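Local coordinates for WbbM protein (Klebsiella pneumoniae, PDB 6U4B) that is a trimeric bifunctional glycosyltransferase that polymerises O-antigen polysaccharide, probably using a metal-binding family 8 domain and a DUF4422 domain, at residues Y177-D182 with A248-V253; Q184-I189 with D235-A240. One frame throughout, in Å; residues are numbered along the deposited sequence.

Overall arrangement
Both contacts lie within the DUF4422 region and share helix 180-193, contact 1 at its N-terminal end and the preceding loop, contact 2 one turn further on. The chain leaves helix 180-193, returns along helix 220-240 to form contact 2, and then runs through the loop before helix 253-272, where 248-253 meets 177-182 in contact 1. Their centres are 14 Å apart, and they touch where Asp182 O lies 4.0 Å from Leu237 CD1. Ile257 of helix 253-272 packs on both, against Asp182 in contact 1 and against Ala186 and Leu237 in contact 2. Neither borders the magnesium site of Asp406, Asp408 and His560.

Contact 1 (Y177-D182 with A248-V253); sequences YLHIRD and AQEKRV
A histidine-carboxylate hydrogen bond, with a tyrosine ring stacked beside it, joins the loop leading into helix 180-193 to the loop before helix 253-272 in the DUF4422 region. His179 NE2 donates to Glu250 OE2 over 2.6 Å and nearly straight, at 167°. The acceptor lies in the imidazole plane, whereas the proton reaches OE2 from above the carboxylate plane; ring and carboxylate are turned well away from coplanarity. With Glu250 CG anti to its carbonyl carbon (chi1 -66°) and the chain extended past CG, the carboxylate is carried across to the imidazole. The imidazole also meets the ring of Tyr246 with nearly parallel planes, which would help to fix its rotation. The nearby carboxylate would tend to raise the pKa of His179, though the structure does not settle its charge.

Next to this bond, Gln249 lies alongside Tyr177, both side chains pointing the same way. Gln249 CB makes a CH-pi contact over one face of the Tyr177 ring, 3.7 Å from its centroid, and the amide runs on toward the CZ end of the ring, its plane 19° from that of the ring. Tyr177 CB meanwhile sits 3.9 Å from the methylene CG of Glu250, so the stem of the glutamate packs on tyrosine while its tip binds histidine. Between the two backbones a water lies within hydrogen-bonding distance of both carbonyl oxygens, 2.8 Å from Tyr177 O and 2.9 Å from Glu250 O.

Deeper in, the buried Asp182 and Val253 cross at about a right angle. Asp182 OD2 accepts a hydrogen bond from the Tyr246 hydroxyl, and from the Val253 side the methyl CG2 rests 3.6 Å from that same OD2.

Contact 2 (Q184-I189 with D235-A240); sequences QAAIAI and DNLEDA
Ile189 reaches across with CD1 to the backbone of helix 220-240. Ile189 CD1 lies 3.5 Å from Leu237 N, against the peptide that joins Asn236 to Leu237, and is also near Leu237 CB. Ile189 CD1 meets Ala240 CB as well, at 4.0 Å, so it rests between one turn of helix 220-240 and the next. The chain takes it there because CG1 stands anti to the carbonyl carbon (chi1 -66°) and CD1 continues outward in an extended arrangement (chi2 171°). The other branch passes obliquely by Asn236, Ile189 CG2 touching Asn236 CB at 3.8 Å.

Coming the opposite way, Leu237 places CD1 over the backbone of helix 180-193, 3.7 Å from Ala186 N. Ala186 CB is close to the same Leu237 CD1, at 3.8 Å, and the methyl of Ala185 a little further off. These small side chains let the leucine come down onto the main chain itself, while a looser methyl-to-methyl contact links Ala185 and Ala240.

The arrangement is a helix-helix packing within the DUF4422 region: the two local axes approach to 9.5 Å and run in roughly opposed directions, 131° apart. Helix 253-272 covers one side of the pair, with Ile257 against Ala186 and Leu237, and Ile254 also against Leu237.

Polar and subunit contacts belong to the face of helix 220-240 turned from Ile189. Buried Glu238 OE1 forms a salt bridge with Lys75 and a hydrogen bond with the Tyr79 hydroxyl, and the Glu238 side chain packs on Phe543 of a second subunit.

Contact 1 (Y177-D182 with A248-V253)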
# COMPACT_ATOMS: atom_id res chain seq x y z
N TYR A 177 -13.20 -8.54 49.61
CA TYR A 177 -12.35 -7.89 48.62
C TYR A 177 -11.87 -6.52 49.08
O TYR A 177 -11.56 -5.67 48.24
CB TYR A 177 -13.08 -7.79 47.28
CG TYR A 177 -13.55 -9.12 46.74
CD1 TYR A 177 -14.90 -9.39 46.58
CD2 TYR A 177 -12.63 -10.11 46.40
CE1 TYR A 177 -15.33 -10.60 46.08
CE2 TYR A 177 -13.06 -11.33 45.91
CZ TYR A 177 -14.41 -11.57 45.75
OH TYR A 177 -14.83 -12.79 45.26
N LEU A 178 -11.80 -6.29 50.38
CA LEU A 178 -11.40 -5.01 50.94
C LEU A 178 -10.14 -5.18 51.77
O LEU A 178 -9.88 -6.24 52.34
CB LEU A 178 -12.52 -4.41 51.81
CG LEU A 178 -13.83 -4.09 51.10
CD1 LEU A 178 -14.87 -3.59 52.09
CD2 LEU A 178 -13.61 -3.07 49.99
N HIS A 179 -9.35 -4.11 51.84
CA HIS A 179 -8.10 -4.08 52.59
C HIS A 179 -8.08 -2.80 53.40
O HIS A 179 -8.06 -1.70 52.84
CB HIS A 179 -6.90 -4.18 51.65
CG HIS A 179 -6.91 -5.41 50.80
ND1 HIS A 179 -6.29 -6.59 51.18
CD2 HIS A 179 -7.48 -5.66 49.59
CE1 HIS A 179 -6.47 -7.50 50.23
NE2 HIS A 179 -7.19 -6.96 49.26
N ILE A 180 -8.11 -2.94 54.73
CA ILE A 180 -8.35 -1.80 55.61
C ILE A 180 -7.28 -0.73 55.47
O ILE A 180 -7.54 0.44 55.75
CB ILE A 180 -8.48 -2.29 57.07
CG1 ILE A 180 -8.99 -1.17 57.97
CG2 ILE A 180 -7.15 -2.85 57.57
CD1 ILE A 180 -10.33 -0.62 57.55
N ARG A 181 -6.07 -1.10 55.03
CA ARG A 181 -5.02 -0.11 54.84
C ARG A 181 -5.43 0.95 53.83
O ARG A 181 -5.00 2.11 53.94
CB ARG A 181 -3.72 -0.80 54.39
CG ARG A 181 -3.71 -1.26 52.94
CD ARG A 181 -2.40 -1.95 52.58
NE ARG A 181 -2.26 -3.23 53.27
CZ ARG A 181 -2.63 -4.40 52.75
NH1 ARG A 181 -2.46 -5.52 53.44
NH2 ARG A 181 -3.15 -4.45 51.53
N ASP A 182 -6.26 0.59 52.85
CA ASP A 182 -6.74 1.57 51.89
C ASP A 182 -7.70 2.56 52.54
O ASP A 182 -7.64 3.76 52.29
CB ASP A 182 -7.41 0.87 50.71
CG ASP A 182 -6.48 -0.08 49.98
OD1 ASP A 182 -5.25 0.17 49.97
OD2 ASP A 182 -6.96 -1.08 49.42
N ALA A 248 -10.67 -7.82 39.86
CA ALA A 248 -11.67 -6.86 39.40
C ALA A 248 -12.49 -6.30 40.57
O ALA A 248 -12.86 -5.12 40.57
CB ALA A 248 -12.59 -7.51 38.37
N GLN A 249 -12.79 -7.14 41.57
CA GLN A 249 -13.56 -6.66 42.71
C GLN A 249 -12.72 -5.76 43.61
O GLN A 249 -13.15 -4.67 44.00
CB GLN A 249 -14.12 -7.84 43.51
CG GLN A 249 -15.11 -8.71 42.75
CD GLN A 249 -14.44 -9.88 42.04
OE1 GLN A 249 -13.26 -9.82 41.69
NE2 GLN A 249 -15.20 -10.95 41.84
N GLU A 250 -11.50 -6.20 43.94
CA GLU A 250 -10.61 -5.39 44.76
C GLU A 250 -10.30 -4.05 44.10
O GLU A 250 -10.13 -3.04 44.80
CB GLU A 250 -9.31 -6.14 45.03
CG GLU A 250 -9.45 -7.39 45.89
CD GLU A 250 -8.14 -8.15 46.02
OE1 GLU A 250 -7.53 -8.45 44.97
OE2 GLU A 250 -7.72 -8.45 47.16
N LYS A 251 -10.24 -4.02 42.77
CA LYS A 251 -9.88 -2.80 42.05
C LYS A 251 -10.89 -1.68 42.25
O LYS A 251 -10.54 -0.51 42.07
CB LYS A 251 -9.72 -3.10 40.55
CG LYS A 251 -8.39 -3.70 40.17
CD LYS A 251 -8.52 -4.62 38.96
CE LYS A 251 -7.66 -4.17 37.80
NZ LYS A 251 -7.72 -5.16 36.69
N ARG A 252 -12.13 -2.00 42.61
CA ARG A 252 -13.14 -1.01 42.93
C ARG A 252 -12.92 -0.33 44.29
O ARG A 252 -13.88 0.20 44.86
CB ARG A 252 -14.53 -1.66 42.88
CG ARG A 252 -14.83 -2.39 41.57
CD ARG A 252 -15.92 -3.42 41.76
NE ARG A 252 -17.22 -2.81 42.03
CZ ARG A 252 -18.15 -3.36 42.80
NH1 ARG A 252 -19.31 -2.75 43.00
NH2 ARG A 252 -17.91 -4.53 43.37
N VAL A 253 -11.67 -0.33 44.79
CA VAL A 253 -11.38 0.19 46.12
C VAL A 253 -11.82 1.64 46.25
O VAL A 253 -12.35 2.04 47.30
CB VAL A 253 -9.88 0.03 46.41
CG1 VAL A 253 -9.06 0.53 45.24
CG2 VAL A 253 -9.49 0.79 47.69
O HOH W 1 -10.46 -3.22 47.63

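Contact 2 (Q184-I189 with D235-A240)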
# COMPACT_ATOMS: atom_id res chain seq x y z
N GLN A 184 -7.83 3.16 55.83
CA GLN A 184 -7.01 3.92 56.77
C GLN A 184 -6.32 5.08 56.08
O GLN A 184 -6.23 6.18 56.64
CB GLN A 184 -5.97 3.01 57.43
CG GLN A 184 -6.53 2.06 58.47
CD GLN A 184 -5.45 1.19 59.09
OE1 GLN A 184 -4.91 0.30 58.43
NE2 GLN A 184 -5.13 1.45 60.35
N ALA A 185 -5.81 4.86 54.87
CA ALA A 185 -5.15 5.94 54.13
C ALA A 185 -6.13 7.06 53.81
O ALA A 185 -5.76 8.24 53.86
CB ALA A 185 -4.53 5.38 52.85
N ALA A 186 -7.37 6.71 53.47
CA ALA A 186 -8.37 7.73 53.18
C ALA A 186 -8.76 8.50 54.43
O ALA A 186 -9.00 9.71 54.38
CB ALA A 186 -9.60 7.10 52.53
N ILE A 187 -8.82 7.81 55.58
CA ILE A 187 -9.17 8.48 56.83
C ILE A 187 -8.11 9.51 57.20
O ILE A 187 -8.44 10.64 57.60
CB ILE A 187 -9.35 7.44 57.96
CG1 ILE A 187 -10.61 6.61 57.71
CG2 ILE A 187 -9.42 8.12 59.32
CD1 ILE A 187 -11.87 7.44 57.55
N ALA A 188 -6.83 9.16 57.05
CA ALA A 188 -5.77 10.10 57.37
C ALA A 188 -5.84 11.35 56.49
O ALA A 188 -5.51 12.45 56.95
CB ALA A 188 -4.40 9.42 57.22
N ILE A 189 -6.27 11.20 55.24
CA ILE A 189 -6.35 12.34 54.34
C ILE A 189 -7.47 13.29 54.77
O ILE A 189 -7.29 14.51 54.77
CB ILE A 189 -6.53 11.86 52.89
CG1 ILE A 189 -5.28 11.11 52.44
CG2 ILE A 189 -6.83 13.02 51.97
CD1 ILE A 189 -5.45 10.40 51.12
N ASP A 235 -8.41 12.50 45.06
CA ASP A 235 -7.18 12.89 44.38
C ASP A 235 -5.96 12.55 45.23
O ASP A 235 -4.99 11.95 44.75
CB ASP A 235 -7.19 14.38 44.05
CG ASP A 235 -8.16 14.73 42.95
OD1 ASP A 235 -8.67 15.88 42.96
OD2 ASP A 235 -8.44 13.87 42.09
N ASN A 236 -5.98 12.94 46.51
CA ASN A 236 -4.87 12.61 47.40
C ASN A 236 -4.80 11.11 47.67
O ASN A 236 -3.71 10.57 47.86
CB ASN A 236 -5.00 13.38 48.71
CG ASN A 236 -4.68 14.86 48.56
OD1 ASN A 236 -5.01 15.47 47.55
ND2 ASN A 236 -4.01 15.43 49.56
N LEU A 237 -5.95 10.43 47.68
CA LEU A 237 -5.95 8.99 47.92
C LEU A 237 -5.17 8.25 46.85
O LEU A 237 -4.50 7.24 47.14
CB LEU A 237 -7.38 8.47 48.00
CG LEU A 237 -7.52 7.00 48.38
CD1 LEU A 237 -6.95 6.76 49.77
CD2 LEU A 237 -8.98 6.56 48.31
N GLU A 238 -5.23 8.72 45.60
CA GLU A 238 -4.48 8.08 44.53
C GLU A 238 -2.98 8.09 44.80
O GLU A 238 -2.27 7.16 44.40
CB GLU A 238 -4.78 8.76 43.19
CG GLU A 238 -6.23 8.66 42.74
CD GLU A 238 -6.37 8.91 41.25
OE1 GLU A 238 -7.50 8.76 40.72
OE2 GLU A 238 -5.36 9.25 40.60
N ASP A 239 -2.48 9.13 45.46
CA ASP A 239 -1.06 9.21 45.78
C ASP A 239 -0.68 8.39 47.00
O ASP A 239 0.50 8.08 47.18
CB ASP A 239 -0.65 10.67 46.00
CG ASP A 239 -0.71 11.50 44.73
OD1 ASP A 239 -0.28 11.00 43.67
OD2 ASP A 239 -1.17 12.65 44.80
N ALA A 240 -1.65 8.03 47.84
CA ALA A 240 -1.37 7.44 49.14
C ALA A 240 -1.50 5.92 49.17
O ALA A 240 -1.04 5.30 50.14
CB ALA A 240 -2.30 8.04 50.21